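Local coordinates for protoporphyrinogen oxidase (Exiguobacterium sibiricum, PDB 3LOV), which probably oxidises coproporphyrinogen III to coproporphyrin III with molecular oxygen, using bound FAD, in the coproporphyrin-dependent route to heme b, at residues I92-G96 and G97-I101. Numbering follows the deposited sequence.
Sequences ILDTG and GLHPI
D94 and H99 form a histidine-carboxylate hydrogen bond across the tight β-hairpin of strands 90-94 and 97-100, the latter an outermost strand of a mixed β-sheet, a local contact away from the FAD site. NE2 of H99 donates to OD1 of D94 at 2.8 Å, with an N-H...O angle of 142°. The carboxylate oxygen lies almost in the imidazole plane and is met on its syn side, although the donor stands well out of the carboxylate plane; the two flat groups are turned 83° apart. D94 reaches the ring because CG sits between its backbone N and carbonyl carbon (chi1 65°). The same OD1 takes a weak bond from the amide of G96, so one oxygen ties the turn to the second strand. ND1 of H99 hydrogen-bonds OG1 of T120, so that, with the D94 bond, both ring nitrogens are engaged and the ring's rotation is held; L121 packs against D94 and H99.

The motif is a two-residue β-hairpin closed by a type I turn from D94 to G97, with T95 and G96 at its corners. D94 and G97 form a hydrogen-bonded pair, N of each bonding O of the other at 3.0 Å; I92 and H99 form the next such pair, I92 N to H99 O and H99 N to I92 O both measuring 2.8 Å. Between these pairs, L93 and L98 stand side by side as a non-hydrogen-bonded pair on the opposite face from D94 and H99: CB of L93 lies 4.1 Å from CD2 of L98, while CA of L93 makes a CA-H...O contact with O of G97. G97 has a positive phi and an extended psi, a conformation open in practice to glycine. Both leucines rest on F330 of strand 329-332, which continues the sheet beyond strand 90-94 through backbone hydrogen bonds between L93 and V331 and, just past the strand, N333.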
loop_
_atom_site.group_PDB
_atom_site.type_symbol
_atom_site.label_atom_id
_atom_site.label_comp_id
_atom_site.label_asym_id
_atom_site.label_seq_id
_atom_site.Cartn_x
_atom_site.Cartn_y
_atom_site.Cartn_z
ATOM N N ILE A 92 5.919 -2.606 19.216
ATOM C CA ILE A 92 6.532 -3.725 18.482
ATOM C C ILE A 92 6.344 -4.935 19.371
ATOM O O ILE A 92 6.693 -4.887 20.561
ATOM C CB ILE A 92 8.069 -3.632 18.267
ATOM C CG1 ILE A 92 8.519 -2.270 17.735
ATOM C CG2 ILE A 92 8.521 -4.664 17.275
ATOM C CD1 ILE A 92 8.267 -2.030 16.237
ATOM N N LEU A 93 5.805 -5.999 18.791
ATOM C CA LEU A 93 5.774 -7.324 19.387
ATOM C C LEU A 93 6.911 -8.162 18.848
ATOM O O LEU A 93 7.005 -8.408 17.637
ATOM C CB LEU A 93 4.464 -8.031 19.038
ATOM C CG LEU A 93 4.157 -9.406 19.647
ATOM C CD1 LEU A 93 4.040 -9.343 21.175
ATOM C CD2 LEU A 93 2.853 -9.905 19.082
ATOM N N ASP A 94 7.794 -8.588 19.737
ATOM C CA ASP A 94 8.748 -9.641 19.409
ATOM C C ASP A 94 8.654 -10.819 20.383
ATOM O O ASP A 94 7.706 -10.923 21.168
ATOM C CB ASP A 94 10.147 -9.066 19.358
ATOM C CG ASP A 94 10.642 -8.563 20.698
ATOM O OD1 ASP A 94 10.052 -8.849 21.776
ATOM O OD2 ASP A 94 11.647 -7.836 20.651
ATOM N N THR A 95 9.648 -11.698 20.335
ATOM C CA THR A 95 9.622 -12.900 21.138
ATOM C C THR A 95 9.673 -12.539 22.622
ATOM O O THR A 95 9.132 -13.265 23.449
ATOM C CB THR A 95 10.758 -13.855 20.754
ATOM O OG1 THR A 95 11.983 -13.132 20.723
ATOM C CG2 THR A 95 10.549 -14.403 19.403
ATOM N N GLY A 96 10.258 -11.387 22.943
ATOM C CA GLY A 96 10.275 -10.877 24.302
ATOM C C GLY A 96 9.052 -10.103 24.764
ATOM O O GLY A 96 9.094 -9.485 25.823
ATOM N N GLY A 97 7.966 -10.107 23.991
ATOM C CA GLY A 97 6.733 -9.404 24.388
ATOM C C GLY A 97 6.426 -8.108 23.637
ATOM O O GLY A 97 6.985 -7.838 22.572
ATOM N N LEU A 98 5.526 -7.313 24.213
ATOM C CA LEU A 98 5.044 -6.073 23.615
ATOM C C LEU A 98 5.850 -4.884 24.138
ATOM O O LEU A 98 5.762 -4.557 25.317
ATOM C CB LEU A 98 3.567 -5.862 23.958
ATOM C CG LEU A 98 2.481 -5.863 22.886
ATOM C CD1 LEU A 98 1.229 -5.182 23.491
ATOM C CD2 LEU A 98 2.890 -5.199 21.577
ATOM N N HIS A 99 6.636 -4.256 23.266
ATOM C CA HIS A 99 7.442 -3.095 23.622
ATOM C C HIS A 99 6.864 -1.841 23.004
ATOM O O HIS A 99 6.503 -1.854 21.832
ATOM C CB HIS A 99 8.865 -3.197 23.078
ATOM C CG HIS A 99 9.541 -4.496 23.351
ATOM N ND1 HIS A 99 10.526 -4.632 24.307
ATOM C CD2 HIS A 99 9.412 -5.709 22.762
ATOM C CE1 HIS A 99 10.978 -5.873 24.287
ATOM N NE2 HIS A 99 10.319 -6.547 23.363
ATOM N N PRO A 100 6.814 -0.738 23.770
ATOM C CA PRO A 100 6.411 0.500 23.107
ATOM C C PRO A 100 7.482 0.927 22.124
ATOM O O PRO A 100 8.670 0.652 22.345
ATOM C CB PRO A 100 6.283 1.509 24.258
ATOM C CG PRO A 100 7.038 0.904 25.433
ATOM C CD PRO A 100 7.453 -0.503 25.083
ATOM N N ILE A 101 7.065 1.532 21.015
ATOM C CA ILE A 101 8.016 2.039 20.024
ATOM C C ILE A 101 8.949 3.013 20.755
ATOM O O ILE A 101 8.489 3.929 21.420
ATOM C CB ILE A 101 7.310 2.785 18.851
ATOM C CG1 ILE A 101 6.555 1.812 17.930
ATOM C CG2 ILE A 101 8.317 3.577 18.024
ATOM C CD1 ILE A 101 5.874 2.499 16.725
#